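Local coordinates for protein glutathione S-transferase (Burkholderia glumae, PDB 4ISD) that binds glutathione and, as a glutathione S-transferase homologue, probably conjugates it, through its thiol, to electrophilic substrates, at residues A14-A19 with V208-D213; R101-Q106 with G161-W166; R105-W110 with T171-M176; M176-V181 with R197-P202. One frame throughout, in Å; residues are numbered along the deposited sequence.

Contact 1 of 4, residues A14-A19 with V208-D213; sequences ADYVSA and VKQKRD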
loop_
_atom_site.group_PDB
_atom_site.type_symbol
_atom_site.label_atom_id
_atom_site.label_comp_id
_atom_site.label_asym_id
_atom_site.label_seq_id
_atom_site.Cartn_x
_atom_site.Cartn_y
_atom_site.Cartn_z
ATOM N N ALA A 14 -3.387 -10.524 -19.343
ATOM C CA ALA A 14 -4.097 -11.430 -20.248
ATOM C C ALA A 14 -4.070 -12.883 -19.784
ATOM O O ALA A 14 -4.877 -13.698 -20.244
ATOM C CB ALA A 14 -3.545 -11.323 -21.665
ATOM N N ASP A 15 -3.147 -13.196 -18.875
ATOM C CA ASP A 15 -2.968 -14.556 -18.362
ATOM C C ASP A 15 -3.725 -14.851 -17.068
ATOM O O ASP A 15 -3.692 -15.974 -16.574
ATOM C CB ASP A 15 -1.485 -14.862 -18.166
ATOM C CG ASP A 15 -0.754 -15.017 -19.474
ATOM O OD1 ASP A 15 -1.422 -15.312 -20.490
ATOM O OD2 ASP A 15 0.485 -14.850 -19.489
ATOM N N TYR A 16 -4.390 -13.838 -16.520
ATOM C CA TYR A 16 -5.178 -13.991 -15.297
ATOM C C TYR A 16 -4.364 -14.571 -14.141
ATOM O O TYR A 16 -4.900 -15.222 -13.244
ATOM C CB TYR A 16 -6.428 -14.834 -15.571
ATOM C CG TYR A 16 -7.469 -14.105 -16.395
ATOM C CD1 TYR A 16 -7.330 -13.975 -17.769
ATOM C CD2 TYR A 16 -8.592 -13.540 -15.793
ATOM C CE1 TYR A 16 -8.280 -13.311 -18.524
ATOM C CE2 TYR A 16 -9.548 -12.869 -16.542
ATOM C CZ TYR A 16 -9.386 -12.758 -17.905
ATOM O OH TYR A 16 -10.329 -12.093 -18.657
ATOM N N VAL A 17 -3.061 -14.324 -14.176
ATOM C CA VAL A 17 -2.157 -14.865 -13.175
ATOM C C VAL A 17 -2.026 -13.955 -11.952
ATOM O O VAL A 17 -2.102 -14.437 -10.822
ATOM C CB VAL A 17 -0.773 -15.189 -13.780
ATOM C CG1 VAL A 17 0.192 -15.645 -12.698
ATOM C CG2 VAL A 17 -0.909 -16.259 -14.861
ATOM N N SER A 18 -1.854 -12.650 -12.180
ATOM C CA SER A 18 -1.676 -11.678 -11.094
ATOM C C SER A 18 -2.516 -11.905 -9.823
ATOM O O SER A 18 -3.739 -12.009 -9.881
ATOM C CB SER A 18 -1.921 -10.256 -11.597
ATOM O OG SER A 18 -1.859 -9.324 -10.524
ATOM N N ALA A 19 -1.846 -11.963 -8.676
ATOM C CA ALA A 19 -2.529 -12.059 -7.395
ATOM C C ALA A 19 -3.275 -10.769 -7.093
ATOM O O ALA A 19 -4.191 -10.738 -6.265
ATOM C CB ALA A 19 -1.529 -12.322 -6.310
ATOM N N VAL A 208 -11.371 -17.926 -11.120
ATOM C CA VAL A 208 -10.757 -19.098 -11.757
ATOM C C VAL A 208 -11.599 -19.579 -12.939
ATOM O O VAL A 208 -11.078 -20.185 -13.881
ATOM C CB VAL A 208 -10.408 -20.270 -10.774
ATOM C CG1 VAL A 208 -10.503 -19.829 -9.309
ATOM C CG2 VAL A 208 -11.265 -21.452 -11.031
ATOM N N LYS A 209 -12.892 -19.262 -12.895
ATOM C CA LYS A 209 -13.817 -19.545 -14.000
ATOM C C LYS A 209 -13.600 -18.596 -15.183
ATOM O O LYS A 209 -13.631 -19.011 -16.337
ATOM C CB LYS A 209 -15.275 -19.469 -13.514
ATOM C CG LYS A 209 -16.316 -19.128 -14.585
ATOM C CD LYS A 209 -16.859 -20.375 -15.284
ATOM C CE LYS A 209 -18.212 -20.099 -15.948
ATOM N NZ LYS A 209 -18.241 -20.549 -17.371
ATOM N N GLN A 210 -13.397 -17.318 -14.896
ATOM C CA GLN A 210 -13.157 -16.354 -15.964
ATOM C C GLN A 210 -11.805 -16.645 -16.614
ATOM O O GLN A 210 -11.669 -16.596 -17.841
ATOM C CB GLN A 210 -13.193 -14.929 -15.419
ATOM C CG GLN A 210 -12.789 -13.877 -16.429
ATOM C CD GLN A 210 -13.960 -13.052 -16.902
ATOM O OE1 GLN A 210 -15.022 -13.052 -16.272
ATOM N NE2 GLN A 210 -13.780 -12.342 -18.015
ATOM N N LYS A 211 -10.817 -16.955 -15.773
ATOM C CA LYS A 211 -9.492 -17.347 -16.227
ATOM C C LYS A 211 -9.577 -18.577 -17.113
ATOM O O LYS A 211 -9.178 -18.528 -18.277
ATOM C CB LYS A 211 -8.589 -17.646 -15.036
ATOM C CG LYS A 211 -7.307 -18.361 -15.431
ATOM C CD LYS A 211 -6.394 -18.610 -14.240
ATOM C CE LYS A 211 -5.094 -19.274 -14.687
ATOM N NZ LYS A 211 -4.064 -19.272 -13.608
ATOM N N ARG A 212 -10.100 -19.671 -16.553
ATOM C CA ARG A 212 -10.365 -20.904 -17.300
ATOM C C ARG A 212 -10.862 -20.649 -18.723
ATOM O O ARG A 212 -10.299 -21.173 -19.680
ATOM C CB ARG A 212 -11.373 -21.784 -16.563
ATOM C CG ARG A 212 -10.770 -23.014 -15.887
ATOM C CD ARG A 212 -11.794 -24.139 -15.757
ATOM N NE ARG A 212 -13.057 -23.682 -15.176
ATOM C CZ ARG A 212 -13.275 -23.536 -13.872
ATOM N NH1 ARG A 212 -12.309 -23.806 -13.004
ATOM N NH2 ARG A 212 -14.459 -23.116 -13.438
ATOM N N ASP A 213 -11.902 -19.830 -18.867
ATOM C CA ASP A 213 -12.365 -19.409 -20.191
ATOM C C ASP A 213 -11.283 -18.588 -20.901
ATOM O O ASP A 213 -11.427 -17.377 -21.078
ATOM C CB ASP A 213 -13.667 -18.604 -20.088
ATOM C CG ASP A 213 -14.725 -19.297 -19.234
ATOM O OD1 ASP A 213 -14.700 -20.542 -19.142
ATOM O OD2 ASP A 213 -15.585 -18.599 -18.651
#
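The phenol ring of Y16 lies against K211 and Q210 in the last turn of helix 202-212. K211 CA sits over one ring face, 4.2 Å from the centroid of the Y16 ring and 25° off its normal, which meets the geometry of a CH-pi contact. Nearer the backbone, Y16 CB and K211 CB are 3.6 Å apart, and the extended lysine chain runs past the tyrosine in the opposite direction. At the far end of the ring, Y16 CE2 approaches Q210 CG to 3.4 Å; the glutamine chain is bent at chi2 (108°), and its amide plane lies 27° from that of the ring. Further out, W207 meets the Y16 ring and I37 and T39 of strand 36-40 touch it. S18, two residues on, touches glutathione and caps helix 19-31 through OG. The contact thus joins the loop leading to the glutathione site in the thioredoxin-like domain to the C-terminal helix; with only van der Waals and CH-pi contacts across it, the join here probably rests on packing.

Contact 2 of 4, residues R101-Q106 with G161-W166; sequences RALARQ and GVFGDW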
loop_
_atom_site.group_PDB
_atom_site.type_symbol
_atom_site.label_atom_id
_atom_site.label_comp_id
_atom_site.label_asym_id
_atom_site.label_seq_id
_atom_site.Cartn_x
_atom_site.Cartn_y
_atom_site.Cartn_z
ATOM N N ARG A 101 -9.769 -2.198 10.914
ATOM C CA ARG A 101 -9.549 -1.664 9.575
ATOM C C ARG A 101 -8.060 -1.352 9.381
ATOM O O ARG A 101 -7.470 -1.691 8.351
ATOM C CB ARG A 101 -10.384 -0.402 9.358
ATOM C CG ARG A 101 -10.310 0.159 7.948
ATOM C CD ARG A 101 -11.083 1.461 7.849
ATOM N NE ARG A 101 -12.423 1.343 8.413
ATOM C CZ ARG A 101 -12.857 2.027 9.466
ATOM N NH1 ARG A 101 -12.061 2.894 10.085
ATOM N NH2 ARG A 101 -14.096 1.849 9.897
ATOM N N ALA A 102 -7.447 -0.738 10.389
ATOM C CA ALA A 102 -6.026 -0.404 10.298
ATOM C C ALA A 102 -5.162 -1.669 10.139
ATOM O O ALA A 102 -4.125 -1.647 9.455
ATOM C CB ALA A 102 -5.570 0.460 11.503
ATOM N N LEU A 103 -5.604 -2.774 10.743
ATOM C CA LEU A 103 -4.846 -4.020 10.652
ATOM C C LEU A 103 -4.948 -4.670 9.265
ATOM O O LEU A 103 -3.981 -5.282 8.770
ATOM C CB LEU A 103 -5.270 -5.002 11.745
ATOM C CG LEU A 103 -4.938 -4.514 13.150
ATOM C CD1 LEU A 103 -5.276 -5.548 14.186
ATOM C CD2 LEU A 103 -3.465 -4.124 13.232
ATOM N N ALA A 104 -6.112 -4.543 8.635
ATOM C CA ALA A 104 -6.278 -5.081 7.296
ATOM C C ALA A 104 -5.440 -4.246 6.325
ATOM O O ALA A 104 -4.743 -4.784 5.461
ATOM C CB ALA A 104 -7.750 -5.083 6.899
ATOM N N ARG A 105 -5.499 -2.928 6.489
ATOM C CA ARG A 105 -4.674 -2.031 5.701
ATOM C C ARG A 105 -3.192 -2.357 5.854
ATOM O O ARG A 105 -2.443 -2.414 4.863
ATOM C CB ARG A 105 -4.947 -0.587 6.089
ATOM C CG ARG A 105 -6.230 -0.030 5.477
ATOM C CD ARG A 105 -6.539 1.318 6.090
ATOM N NE ARG A 105 -7.690 1.974 5.495
ATOM C CZ ARG A 105 -8.468 2.823 6.156
ATOM N NH1 ARG A 105 -8.218 3.089 7.439
ATOM N NH2 ARG A 105 -9.500 3.390 5.542
ATOM N N GLN A 106 -2.774 -2.580 7.094
ATOM C CA GLN A 106 -1.427 -3.083 7.345
ATOM C C GLN A 106 -1.104 -4.381 6.593
ATOM O O GLN A 106 -0.048 -4.494 5.964
ATOM C CB GLN A 106 -1.208 -3.303 8.829
ATOM C CG GLN A 106 -0.003 -4.167 9.126
ATOM C CD GLN A 106 0.237 -4.309 10.613
ATOM O OE1 GLN A 106 1.108 -3.633 11.187
ATOM N NE2 GLN A 106 -0.546 -5.183 11.255
ATOM N N GLY A 161 -12.071 -15.478 8.669
ATOM C CA GLY A 161 -10.975 -14.661 8.170
ATOM C C GLY A 161 -10.008 -14.406 9.316
ATOM O O GLY A 161 -10.269 -14.821 10.450
ATOM N N VAL A 162 -8.890 -13.745 9.029
ATOM C CA VAL A 162 -7.919 -13.406 10.071
ATOM C C VAL A 162 -8.532 -12.484 11.132
ATOM O O VAL A 162 -8.105 -12.474 12.291
ATOM C CB VAL A 162 -6.610 -12.741 9.494
ATOM C CG1 VAL A 162 -5.771 -13.752 8.709
ATOM C CG2 VAL A 162 -6.938 -11.539 8.633
ATOM N N PHE A 163 -9.534 -11.706 10.741
ATOM C CA PHE A 163 -10.152 -10.798 11.694
ATOM C C PHE A 163 -11.553 -11.270 12.119
ATOM O O PHE A 163 -12.207 -10.646 12.951
ATOM C CB PHE A 163 -10.166 -9.361 11.141
ATOM C CG PHE A 163 -8.810 -8.869 10.716
ATOM C CD1 PHE A 163 -7.776 -8.759 11.642
ATOM C CD2 PHE A 163 -8.561 -8.521 9.392
ATOM C CE1 PHE A 163 -6.517 -8.318 11.259
ATOM C CE2 PHE A 163 -7.292 -8.073 8.997
ATOM C CZ PHE A 163 -6.277 -7.972 9.933
ATOM N N GLY A 164 -11.991 -12.394 11.566
ATOM C CA GLY A 164 -13.322 -12.913 11.826
ATOM C C GLY A 164 -14.095 -12.898 10.524
ATOM O O GLY A 164 -13.882 -13.760 9.667
ATOM N N ASP A 165 -14.966 -11.905 10.356
ATOM C CA ASP A 165 -15.632 -11.707 9.073
ATOM C C ASP A 165 -14.607 -11.533 7.956
ATOM O O ASP A 165 -13.522 -10.954 8.160
ATOM C CB ASP A 165 -16.573 -10.499 9.119
ATOM C CG ASP A 165 -17.849 -10.778 9.902
ATOM O OD1 ASP A 165 -18.289 -11.951 9.958
ATOM O OD2 ASP A 165 -18.414 -9.820 10.459
ATOM N N TRP A 166 -14.936 -12.054 6.781
ATOM C CA TRP A 166 -14.064 -11.910 5.625
ATOM C C TRP A 166 -13.806 -10.438 5.318
ATOM O O TRP A 166 -14.696 -9.599 5.462
ATOM C CB TRP A 166 -14.682 -12.584 4.404
ATOM C CG TRP A 166 -13.903 -12.365 3.142
ATOM C CD1 TRP A 166 -12.900 -13.149 2.651
ATOM C CD2 TRP A 166 -14.068 -11.297 2.203
ATOM N NE1 TRP A 166 -12.424 -12.634 1.460
ATOM C CE2 TRP A 166 -13.127 -11.498 1.170
ATOM C CE3 TRP A 166 -14.915 -10.189 2.143
ATOM C CZ2 TRP A 166 -13.018 -10.638 0.092
ATOM C CZ3 TRP A 166 -14.799 -9.332 1.072
ATOM C CH2 TRP A 166 -13.855 -9.558 0.064
#
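F163 meets L103 and A104 where a loop approaches helix 98-113, the closest CA pair, A104 and F163, being 8.2 Å apart, so the gap is bridged by the phenylalanine side chain. The setting is the all-helical C-terminal domain of the glutathione transferase fold, and the loop precedes helix 168-177. Within that loop residues 161-164 form a type I beta turn with V162 and F163 at its two corners, closed by G161 N to G164 O at 2.7 Å and by a weak bond from G164 N to G161 O. With CG anti to its own carbonyl carbon (chi1 -54°), F163 sends its ring toward the helix, while V162 CG2 lies over one face of that ring, toward the rim. The outer ring atoms divide between two helix residues, L103 and A104, both approaching obliquely. L103 also packs on F69 of the second subunit and A104 on A169 of helix 168-177, so this part of helix 98-113 borders both the dimer interface and the domain interior. On one side of the ring end F163 CE1 is 3.6 Å from L103 CB; on the other, F163 CE2 is 3.6 Å from A104 CA.

Contact 3 of 4, residues R105-W110 with T171-M176; sequences RQLQAW and TDFALM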
loop_
_atom_site.group_PDB
_atom_site.type_symbol
_atom_site.label_atom_id
_atom_site.label_comp_id
_atom_site.label_asym_id
_atom_site.label_seq_id
_atom_site.Cartn_x
_atom_site.Cartn_y
_atom_site.Cartn_z
ATOM N N ARG A 105 -5.499 -2.928 6.489
ATOM C CA ARG A 105 -4.674 -2.031 5.701
ATOM C C ARG A 105 -3.192 -2.357 5.854
ATOM O O ARG A 105 -2.443 -2.414 4.863
ATOM C CB ARG A 105 -4.947 -0.587 6.089
ATOM C CG ARG A 105 -6.230 -0.030 5.477
ATOM C CD ARG A 105 -6.539 1.318 6.090
ATOM N NE ARG A 105 -7.690 1.974 5.495
ATOM C CZ ARG A 105 -8.468 2.823 6.156
ATOM N NH1 ARG A 105 -8.218 3.089 7.439
ATOM N NH2 ARG A 105 -9.500 3.390 5.542
ATOM N N GLN A 106 -2.774 -2.580 7.094
ATOM C CA GLN A 106 -1.427 -3.083 7.345
ATOM C C GLN A 106 -1.104 -4.381 6.593
ATOM O O GLN A 106 -0.048 -4.494 5.964
ATOM C CB GLN A 106 -1.208 -3.303 8.829
ATOM C CG GLN A 106 -0.003 -4.167 9.126
ATOM C CD GLN A 106 0.237 -4.309 10.613
ATOM O OE1 GLN A 106 1.108 -3.633 11.187
ATOM N NE2 GLN A 106 -0.546 -5.183 11.255
ATOM N N LEU A 107 -2.000 -5.363 6.659
ATOM C CA LEU A 107 -1.727 -6.655 6.027
ATOM C C LEU A 107 -1.584 -6.512 4.497
ATOM O O LEU A 107 -0.611 -7.014 3.912
ATOM C CB LEU A 107 -2.786 -7.694 6.423
ATOM C CG LEU A 107 -2.696 -9.157 5.953
ATOM C CD1 LEU A 107 -1.307 -9.754 6.178
ATOM C CD2 LEU A 107 -3.769 -10.011 6.651
ATOM N N GLN A 108 -2.527 -5.800 3.872
ATOM C CA GLN A 108 -2.467 -5.485 2.433
ATOM C C GLN A 108 -1.144 -4.853 1.997
ATOM O O GLN A 108 -0.549 -5.261 1.004
ATOM C CB GLN A 108 -3.624 -4.562 2.027
ATOM C CG GLN A 108 -4.993 -5.229 2.096
ATOM C CD GLN A 108 -5.960 -4.646 1.094
ATOM O OE1 GLN A 108 -6.499 -3.553 1.302
ATOM N NE2 GLN A 108 -6.177 -5.366 -0.020
ATOM N N ALA A 109 -0.688 -3.853 2.739
ATOM C CA ALA A 109 0.546 -3.150 2.393
ATOM C C ALA A 109 1.756 -4.049 2.596
ATOM O O ALA A 109 2.724 -4.014 1.819
ATOM C CB ALA A 109 0.693 -1.878 3.236
ATOM N N TRP A 110 1.713 -4.838 3.662
ATOM C CA TRP A 110 2.834 -5.697 3.980
ATOM C C TRP A 110 3.016 -6.674 2.839
ATOM O O TRP A 110 4.111 -6.797 2.278
ATOM C CB TRP A 110 2.589 -6.450 5.280
ATOM C CG TRP A 110 3.801 -7.181 5.769
ATOM C CD1 TRP A 110 5.114 -6.875 5.514
ATOM C CD2 TRP A 110 3.814 -8.361 6.580
ATOM N NE1 TRP A 110 5.940 -7.790 6.130
ATOM C CE2 TRP A 110 5.163 -8.707 6.792
ATOM C CE3 TRP A 110 2.817 -9.137 7.164
ATOM C CZ2 TRP A 110 5.532 -9.813 7.560
ATOM C CZ3 TRP A 110 3.187 -10.225 7.921
ATOM C CH2 TRP A 110 4.535 -10.557 8.112
ATOM N N THR A 171 -8.258 -12.621 1.117
ATOM C CA THR A 171 -7.938 -13.106 -0.227
ATOM C C THR A 171 -6.456 -12.878 -0.497
ATOM O O THR A 171 -5.754 -13.767 -0.984
ATOM C CB THR A 171 -8.713 -12.348 -1.313
ATOM O OG1 THR A 171 -10.096 -12.274 -0.955
ATOM C CG2 THR A 171 -8.573 -13.051 -2.655
ATOM N N ASP A 172 -5.991 -11.673 -0.171
ATOM C CA ASP A 172 -4.607 -11.296 -0.410
ATOM C C ASP A 172 -3.662 -12.189 0.364
ATOM O O ASP A 172 -2.649 -12.651 -0.173
ATOM C CB ASP A 172 -4.385 -9.841 -0.005
ATOM C CG ASP A 172 -4.984 -8.876 -0.992
ATOM O OD1 ASP A 172 -5.375 -9.339 -2.098
ATOM O OD2 ASP A 172 -5.048 -7.667 -0.664
ATOM N N PHE A 173 -4.007 -12.423 1.630
ATOM C CA PHE A 173 -3.212 -13.270 2.508
ATOM C C PHE A 173 -3.164 -14.699 1.966
ATOM O O PHE A 173 -2.088 -15.306 1.877
ATOM C CB PHE A 173 -3.798 -13.280 3.920
ATOM C CG PHE A 173 -2.825 -13.705 4.972
ATOM C CD1 PHE A 173 -1.461 -13.550 4.772
ATOM C CD2 PHE A 173 -3.269 -14.251 6.164
ATOM C CE1 PHE A 173 -0.555 -13.924 5.736
ATOM C CE2 PHE A 173 -2.368 -14.641 7.134
ATOM C CZ PHE A 173 -1.005 -14.477 6.919
ATOM N N ALA A 174 -4.336 -15.218 1.596
ATOM C CA ALA A 174 -4.454 -16.594 1.138
ATOM C C ALA A 174 -3.625 -16.814 -0.113
ATOM O O ALA A 174 -2.895 -17.812 -0.208
ATOM C CB ALA A 174 -5.896 -16.954 0.891
ATOM N N LEU A 175 -3.716 -15.882 -1.061
ATOM C CA LEU A 175 -2.847 -15.935 -2.244
ATOM C C LEU A 175 -1.377 -15.986 -1.856
ATOM O O LEU A 175 -0.642 -16.848 -2.337
ATOM C CB LEU A 175 -3.103 -14.765 -3.195
ATOM C CG LEU A 175 -4.568 -14.729 -3.630
ATOM C CD1 LEU A 175 -4.832 -13.705 -4.732
ATOM C CD2 LEU A 175 -5.004 -16.118 -4.046
ATOM N N MET A 176 -0.960 -15.081 -0.968
ATOM C CA MET A 176 0.452 -15.003 -0.567
ATOM C C MET A 176 0.887 -16.269 0.144
ATOM O O MET A 176 1.986 -16.765 -0.105
ATOM C CB MET A 176 0.708 -13.781 0.321
ATOM C CG MET A 176 2.167 -13.576 0.753
ATOM S SD MET A 176 3.373 -13.129 -0.543
ATOM C CE MET A 176 2.381 -12.140 -1.654
#
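D172 OD2 is gripped by Q108 NE2 at 2.6 Å and also takes a salt bridge from R112 NH1, while its other oxygen, OD1, is hydrogen-bonded to S23 OG. The amide bond is nearly straight, with an N-H...O angle of 169°, and D172 OD2 lies in the amide plane of Q108. Amide and carboxylate planes differ by 20°, so the two flat groups are nearly coplanar. These partners satisfy a buried carboxylate and probably favour its charged form. R112 belongs to the glutathione pocket, so Q108 and D172 form part of its second shell; R112 NH1 is also hydrogen-bonded to Q108 O. Beside this polar pair, L107 CD1 stands over one face of the F173 ring, toward the rim, 4.1 Å from F173 CD1, and the two side chains cross at about a right angle. The contact pairs helices 98-113 and 168-177 in the buried interior: L147 of helix 139-154 packs against F173, and S23 ties D172 to helix 19-31 of the thioredoxin-like domain.

Contact 4 of 4, residues M176-V181 with R197-P202; sequences MLNRLV and RQWARP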
loop_
_atom_site.group_PDB
_atom_site.type_symbol
_atom_site.label_atom_id
_atom_site.label_comp_id
_atom_site.label_asym_id
_atom_site.label_seq_id
_atom_site.Cartn_x
_atom_site.Cartn_y
_atom_site.Cartn_z
ATOM N N MET A 176 -0.960 -15.081 -0.968
ATOM C CA MET A 176 0.452 -15.003 -0.567
ATOM C C MET A 176 0.887 -16.269 0.144
ATOM O O MET A 176 1.986 -16.765 -0.105
ATOM C CB MET A 176 0.708 -13.781 0.321
ATOM C CG MET A 176 2.167 -13.576 0.753
ATOM S SD MET A 176 3.373 -13.129 -0.543
ATOM C CE MET A 176 2.381 -12.140 -1.654
ATOM N N LEU A 177 0.018 -16.816 1.003
ATOM C CA LEU A 177 0.363 -18.032 1.747
ATOM C C LEU A 177 0.690 -19.229 0.855
ATOM O O LEU A 177 1.260 -20.204 1.323
ATOM C CB LEU A 177 -0.717 -18.406 2.770
ATOM C CG LEU A 177 -0.850 -17.442 3.954
ATOM C CD1 LEU A 177 -2.093 -17.766 4.770
ATOM C CD2 LEU A 177 0.411 -17.445 4.825
ATOM N N ASN A 178 0.358 -19.152 -0.431
ATOM C CA ASN A 178 0.673 -20.253 -1.338
ATOM C C ASN A 178 2.167 -20.365 -1.638
ATOM O O ASN A 178 2.606 -21.307 -2.300
ATOM C CB ASN A 178 -0.160 -20.175 -2.624
ATOM C CG ASN A 178 -1.565 -20.761 -2.447
ATOM O OD1 ASN A 178 -2.555 -20.029 -2.280
ATOM N ND2 ASN A 178 -1.652 -22.091 -2.470
ATOM N N ARG A 179 2.945 -19.408 -1.135
ATOM C CA ARG A 179 4.392 -19.407 -1.323
ATOM C C ARG A 179 5.067 -20.266 -0.270
ATOM O O ARG A 179 6.277 -20.525 -0.344
ATOM C CB ARG A 179 4.954 -17.990 -1.233
ATOM C CG ARG A 179 4.406 -17.028 -2.260
ATOM C CD ARG A 179 4.899 -17.346 -3.654
ATOM N NE ARG A 179 4.586 -16.248 -4.561
ATOM C CZ ARG A 179 5.139 -16.084 -5.757
ATOM N NH1 ARG A 179 4.796 -15.047 -6.514
ATOM N NH2 ARG A 179 6.039 -16.956 -6.193
ATOM N N LEU A 180 4.289 -20.691 0.721
ATOM C CA LEU A 180 4.817 -21.532 1.786
ATOM C C LEU A 180 5.249 -22.878 1.211
ATOM O O LEU A 180 6.150 -23.540 1.739
ATOM C CB LEU A 180 3.780 -21.713 2.894
ATOM C CG LEU A 180 3.555 -20.476 3.770
ATOM C CD1 LEU A 180 2.555 -20.793 4.876
ATOM C CD2 LEU A 180 4.876 -20.011 4.359
ATOM N N VAL A 181 4.621 -23.250 0.101
ATOM C CA VAL A 181 4.922 -24.496 -0.580
ATOM C C VAL A 181 6.389 -24.567 -1.024
ATOM O O VAL A 181 6.959 -25.663 -1.124
ATOM C CB VAL A 181 3.959 -24.739 -1.776
ATOM C CG1 VAL A 181 4.338 -23.867 -2.948
ATOM C CG2 VAL A 181 3.980 -26.185 -2.190
ATOM N N ARG A 197 -10.392 -22.561 2.473
ATOM C CA ARG A 197 -11.576 -21.769 2.801
ATOM C C ARG A 197 -11.676 -20.549 1.873
ATOM O O ARG A 197 -12.701 -20.332 1.201
ATOM C CB ARG A 197 -11.361 -21.270 4.227
ATOM C CG ARG A 197 -12.551 -21.165 5.124
ATOM C CD ARG A 197 -12.075 -20.575 6.475
ATOM N NE ARG A 197 -11.088 -21.426 7.143
ATOM C CZ ARG A 197 -10.311 -21.043 8.156
ATOM N NH1 ARG A 197 -10.371 -19.800 8.617
ATOM N NH2 ARG A 197 -9.450 -21.906 8.702
ATOM N N GLN A 198 -10.598 -19.760 1.856
ATOM C CA GLN A 198 -10.532 -18.512 1.099
ATOM C C GLN A 198 -10.589 -18.686 -0.424
ATOM O O GLN A 198 -11.181 -17.858 -1.110
ATOM C CB GLN A 198 -9.288 -17.705 1.497
ATOM C CG GLN A 198 -9.274 -17.221 2.952
ATOM C CD GLN A 198 -10.524 -16.442 3.327
ATOM O OE1 GLN A 198 -11.102 -15.755 2.490
ATOM N NE2 GLN A 198 -10.961 -16.560 4.586
ATOM N N TRP A 199 -9.968 -19.741 -0.951
ATOM C CA TRP A 199 -10.083 -20.068 -2.385
ATOM C C TRP A 199 -11.479 -20.551 -2.810
ATOM O O TRP A 199 -11.782 -20.596 -4.004
ATOM C CB TRP A 199 -9.046 -21.122 -2.794
ATOM C CG TRP A 199 -7.747 -20.531 -3.194
ATOM C CD1 TRP A 199 -6.655 -20.316 -2.398
ATOM C CD2 TRP A 199 -7.396 -20.045 -4.500
ATOM N NE1 TRP A 199 -5.644 -19.733 -3.135
ATOM C CE2 TRP A 199 -6.076 -19.560 -4.425
ATOM C CE3 TRP A 199 -8.072 -19.981 -5.723
ATOM C CZ2 TRP A 199 -5.420 -19.024 -5.529
ATOM C CZ3 TRP A 199 -7.427 -19.449 -6.806
ATOM C CH2 TRP A 199 -6.112 -18.970 -6.705
ATOM N N ALA A 200 -12.318 -20.908 -1.837
ATOM C CA ALA A 200 -13.644 -21.471 -2.109
ATOM C C ALA A 200 -14.776 -20.440 -2.175
ATOM O O ALA A 200 -15.923 -20.793 -2.454
ATOM C CB ALA A 200 -13.988 -22.580 -1.072
ATOM N N ARG A 201 -14.472 -19.175 -1.907
ATOM C CA ARG A 201 -15.485 -18.124 -2.008
ATOM C C ARG A 201 -15.996 -18.036 -3.444
ATOM O O ARG A 201 -15.218 -18.162 -4.386
ATOM C CB ARG A 201 -14.920 -16.777 -1.526
ATOM C CG ARG A 201 -14.548 -16.787 -0.038
ATOM C CD ARG A 201 -14.233 -15.420 0.508
ATOM N NE ARG A 201 -15.359 -14.503 0.374
ATOM C CZ ARG A 201 -16.277 -14.299 1.314
ATOM N NH1 ARG A 201 -16.216 -14.947 2.469
ATOM N NH2 ARG A 201 -17.262 -13.442 1.096
ATOM N N PRO A 202 -17.316 -17.891 -3.620
ATOM C CA PRO A 202 -17.826 -17.750 -4.988
ATOM C C PRO A 202 -17.132 -16.626 -5.771
ATOM O O PRO A 202 -16.975 -16.781 -6.982
ATOM C CB PRO A 202 -19.307 -17.439 -4.775
ATOM C CG PRO A 202 -19.637 -18.094 -3.492
ATOM C CD PRO A 202 -18.403 -18.094 -2.642
#
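The indole of W199 and the amide of N178 stand almost perpendicular, their planes 81° apart, and are joined through a single hydrogen bond. It links the 3-10 segment 178-181, which follows on from helix 168-177, to helix 189-199 in the helical C-terminal domain of the glutathione transferase fold. W199 NE1 donates to N178 OD1 over 3.2 Å, with an N-H...O angle of 150°, so the bond is bent and fairly long. The acceptor is near the edge of the indole yet tilted from its plane, and the donor in turn lies off the carbonyl plane of the asparagine. The CG of N178, anti to the carbonyl carbon at chi1 -82°, points the amide toward the tryptophan. N178 CA and W199 CA are 10.8 Å from each other, so the bond depends on the reach of the two side chains at the surface. V195 of helix 189-199 also touches N178, and L175 of helix 168-177 packs on W199. W199 O is hydrogen-bonded to Q205 NE2, a link to helix 202-212. Around the bonded nitrogen, the flanking ring carbons W199 CD1 and W199 CE2 are each 4.1 Å from N178 OD1.

How the contacts relate
Contacts 2 and 3 share R105 and Q106 on helix 98-113, their centres 9 Å apart, and both touch the second subunit; V162 bridges them, its CG1 lying 3.6 Å from F173 CD2. Contacts 3 and 4 share M176 on helix 168-177 and meet where L175 CD2 comes within 3.3 Å of W199 CZ2. Contact 1 spans the longest sequence separation of the four and joins the two domains; A19 O reaches L175 CD1 at 3.4 Å, tying it to contact 3. Glutathione lies nearest these two: about 7 Å from the side chain of D172, and touching S18. From contact 4, the W199 side chain is about 14 Å from the ligand.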